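Local coordinates for protein polyketide biosynthesis 3-hydroxy-3-methylglutaryl-ACP synthase PksG (Bacillus subtilis, PDB 4YXT) that catalyses the aldol condensation of acetyl-ACP with a beta-ketothioester polyketide intermediate during biosynthesis of the antibiotic bacillaene, at residues A[165-177]-A[293-305]. The protein carries 1 engineered substitution. Residues are numbered along the deposited sequence; the frame is centred on the assembly and turned at random.
Sequences EPSAGAGAVAVLV and RVGNIMGAALFLA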
# COMPACT_ATOMS: atom_id res chain seq x y z
N GLU A 165 -12.16 11.79 -21.50
CA GLU A 165 -11.12 12.80 -21.56
C GLU A 165 -11.42 14.13 -20.85
O GLU A 165 -10.53 14.72 -20.27
CB GLU A 165 -10.82 13.09 -23.01
CG GLU A 165 -9.63 13.96 -23.22
CD GLU A 165 -9.57 14.52 -24.65
OE1 GLU A 165 -10.54 14.34 -25.42
OE2 GLU A 165 -8.54 15.14 -24.98
N PRO A 166 -12.67 14.60 -20.90
CA PRO A 166 -12.96 15.81 -20.16
C PRO A 166 -12.91 15.69 -18.63
O PRO A 166 -12.91 16.72 -17.95
CB PRO A 166 -14.39 16.17 -20.61
CG PRO A 166 -14.64 15.35 -21.82
CD PRO A 166 -13.86 14.11 -21.61
N SER A 167 -12.94 14.48 -18.08
CA SER A 167 -12.89 14.31 -16.59
C SER A 167 -11.55 13.76 -16.07
O SER A 167 -11.39 13.55 -14.87
CB SER A 167 -14.01 13.38 -16.14
OG SER A 167 -15.28 13.85 -16.62
N ALA A 168 -10.60 13.50 -16.97
CA ALA A 168 -9.40 12.77 -16.67
C ALA A 168 -8.39 13.71 -16.04
O ALA A 168 -7.56 14.28 -16.75
CB ALA A 168 -8.84 12.16 -17.96
N GLY A 169 -8.42 13.87 -14.72
CA GLY A 169 -7.58 14.85 -14.07
C GLY A 169 -6.26 14.47 -13.42
O GLY A 169 -5.69 13.39 -13.64
N ALA A 170 -5.75 15.43 -12.65
CA ALA A 170 -4.50 15.31 -11.91
C ALA A 170 -4.66 16.13 -10.63
O ALA A 170 -5.12 17.27 -10.66
CB ALA A 170 -3.35 15.87 -12.70
N GLY A 171 -4.23 15.60 -9.51
CA GLY A 171 -4.51 16.27 -8.26
C GLY A 171 -3.89 15.51 -7.13
O GLY A 171 -3.42 14.38 -7.34
N ALA A 172 -3.88 16.13 -5.95
CA ALA A 172 -3.45 15.48 -4.73
C ALA A 172 -4.13 16.16 -3.60
O ALA A 172 -4.42 17.36 -3.68
CB ALA A 172 -1.93 15.49 -4.54
N VAL A 173 -4.46 15.38 -2.60
CA VAL A 173 -5.00 15.88 -1.35
C VAL A 173 -4.18 15.29 -0.17
O VAL A 173 -3.95 14.07 -0.11
CB VAL A 173 -6.48 15.50 -1.12
CG1 VAL A 173 -7.02 16.13 0.17
CG2 VAL A 173 -7.38 15.92 -2.25
N ALA A 174 -3.77 16.15 0.75
CA ALA A 174 -2.94 15.74 1.83
C ALA A 174 -3.79 15.92 3.05
O ALA A 174 -4.46 16.94 3.19
CB ALA A 174 -1.68 16.59 1.89
N VAL A 175 -3.79 14.93 3.93
CA VAL A 175 -4.63 14.90 5.08
C VAL A 175 -3.74 14.58 6.30
O VAL A 175 -3.14 13.51 6.34
CB VAL A 175 -5.70 13.78 4.94
CG1 VAL A 175 -6.52 13.63 6.21
CG2 VAL A 175 -6.66 13.96 3.76
N LEU A 176 -3.72 15.48 7.29
CA LEU A 176 -3.08 15.30 8.57
C LEU A 176 -4.02 14.74 9.58
O LEU A 176 -5.05 15.31 9.83
CB LEU A 176 -2.60 16.66 9.09
CG LEU A 176 -1.72 16.64 10.35
CD1 LEU A 176 -0.31 16.13 10.09
CD2 LEU A 176 -1.70 18.03 10.95
N VAL A 177 -3.66 13.62 10.19
CA VAL A 177 -4.53 12.84 11.01
C VAL A 177 -3.90 12.83 12.40
O VAL A 177 -2.66 12.66 12.57
CB VAL A 177 -4.69 11.41 10.45
CG1 VAL A 177 -5.59 10.56 11.31
CG2 VAL A 177 -5.22 11.43 9.00
N ARG A 293 -13.71 21.29 -10.95
CA ARG A 293 -12.66 22.16 -11.42
C ARG A 293 -11.32 21.45 -11.57
O ARG A 293 -10.41 21.94 -12.27
CB ARG A 293 -12.55 23.38 -10.52
CG ARG A 293 -13.83 24.19 -10.41
CD ARG A 293 -13.68 25.43 -9.50
NE ARG A 293 -12.67 26.29 -10.09
CZ ARG A 293 -12.15 27.36 -9.55
NH1 ARG A 293 -12.47 27.74 -8.32
NH2 ARG A 293 -11.22 28.00 -10.23
N VAL A 294 -11.24 20.27 -10.98
CA VAL A 294 -10.01 19.45 -11.08
C VAL A 294 -10.11 18.18 -11.97
O VAL A 294 -9.15 17.77 -12.65
CB VAL A 294 -9.55 19.09 -9.65
CG1 VAL A 294 -8.13 18.57 -9.66
CG2 VAL A 294 -9.58 20.35 -8.80
N GLY A 295 -11.27 17.57 -11.98
CA GLY A 295 -11.43 16.32 -12.68
C GLY A 295 -11.46 15.14 -11.72
O GLY A 295 -11.54 15.33 -10.54
N ASN A 296 -11.49 13.94 -12.28
CA ASN A 296 -11.36 12.73 -11.53
C ASN A 296 -9.90 12.59 -11.12
O ASN A 296 -9.00 12.41 -11.95
CB ASN A 296 -11.76 11.50 -12.38
CG ASN A 296 -11.48 10.18 -11.67
OD1 ASN A 296 -11.45 10.09 -10.43
ND2 ASN A 296 -11.26 9.15 -12.46
N ILE A 297 -9.69 12.64 -9.82
CA ILE A 297 -8.35 12.59 -9.24
C ILE A 297 -8.12 11.23 -8.60
O ILE A 297 -7.21 11.07 -7.79
CB ILE A 297 -8.23 13.75 -8.21
CG1 ILE A 297 -8.23 15.05 -8.96
CG2 ILE A 297 -6.97 13.72 -7.41
CD1 ILE A 297 -7.40 15.00 -10.18
N MET A 298 -8.98 10.27 -8.93
CA MET A 298 -8.81 8.85 -8.55
C MET A 298 -8.80 8.58 -7.04
O MET A 298 -9.82 8.82 -6.36
CB MET A 298 -7.63 8.30 -9.29
CG MET A 298 -7.90 8.25 -10.79
SD MET A 298 -6.44 7.94 -11.76
CE MET A 298 -6.09 9.65 -12.16
N GLY A 299 -7.67 8.12 -6.51
CA GLY A 299 -7.50 7.93 -5.11
C GLY A 299 -7.82 9.13 -4.25
O GLY A 299 -8.16 9.00 -3.08
N ALA A 300 -7.69 10.33 -4.78
CA ALA A 300 -7.91 11.52 -3.94
C ALA A 300 -9.28 12.14 -4.17
O ALA A 300 -9.62 13.20 -3.55
CB ALA A 300 -6.82 12.53 -4.21
N ALA A 301 -10.10 11.52 -5.01
CA ALA A 301 -11.40 12.12 -5.39
C ALA A 301 -12.32 12.32 -4.19
O ALA A 301 -12.81 13.44 -3.98
CB ALA A 301 -12.14 11.29 -6.49
N LEU A 302 -12.62 11.27 -3.45
CA LEU A 302 -13.48 11.47 -2.28
C LEU A 302 -12.92 12.54 -1.31
O LEU A 302 -13.67 13.31 -0.76
CB LEU A 302 -13.68 10.17 -1.52
CG LEU A 302 -14.39 10.35 -0.18
CD1 LEU A 302 -15.86 10.72 -0.39
CD2 LEU A 302 -14.24 9.05 0.55
N PHE A 303 -11.62 12.55 -1.05
CA PHE A 303 -11.09 13.60 -0.20
C PHE A 303 -11.37 15.00 -0.73
O PHE A 303 -11.67 15.88 0.06
CB PHE A 303 -9.59 13.42 0.06
CG PHE A 303 -9.24 12.20 0.88
CD1 PHE A 303 -10.11 11.68 1.85
CD2 PHE A 303 -7.99 11.61 0.72
CE1 PHE A 303 -9.75 10.56 2.59
CE2 PHE A 303 -7.62 10.49 1.48
CZ PHE A 303 -8.51 9.98 2.41
N LEU A 304 -11.26 15.19 -2.06
CA LEU A 304 -11.52 16.44 -2.72
C LEU A 304 -12.95 16.89 -2.58
O LEU A 304 -13.21 18.10 -2.46
CB LEU A 304 -11.14 16.33 -4.23
CG LEU A 304 -11.14 17.59 -5.09
CD1 LEU A 304 -10.09 18.55 -4.61
CD2 LEU A 304 -10.96 17.28 -6.58
N ALA A 305 -13.89 15.92 -2.63
CA ALA A 305 -15.32 16.19 -2.43
C ALA A 305 -15.56 16.50 -0.97
O ALA A 305 -16.44 17.31 -0.58
CB ALA A 305 -16.17 14.97 -2.87
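Strand 170-177, in a mixed sheet of the layered thiolase fold between strands 137-145 and 5-12, runs across the N-terminal end of helix 301-305, the short axes approaching to 8.1 Å at 70°. Upstream, the loops Ser167-Gly169 and Gly295-Asn296 exchange two backbone hydrogen bonds. Asn296 N reaches Ser167 O at 2.6 Å, nearly straight and in the carbonyl plane; Gly169 N returns to Asn296 O at 3.2 Å, more bent and tilted from the Asn296 carbonyl plane. Gly169 and Gly295 bring their CA atoms to 4.3 Å, too close for side chains between them, and Gly295, just after the preceding helix, leaves helical angles with a positive phi. The Asn296 side chain, CG anti to the backbone N (chi1 174°), accepts Met298 N on OD1 in an Asx turn, the donor standing above the carbonyl plane. This loop borders the probable catalytic centre: Asn296 lies close to His250 and Met298 to Cys114, active-site residues by similarity. Ile297 lies along the start of the strand, its CG2 against Gly171 C at 3.6 Å. Val173 spreads its two methyls over the 3-10 turn at Ala300 and the first turn of the helix: CG1 touches Phe303 CB at 3.7 Å, while CG2 meets Ala300 CB at 4.0 Å. Val175 CG2 sits over one face of the Phe303 ring, a CH-pi contact 4.2 Å from the centroid and 14° off the normal.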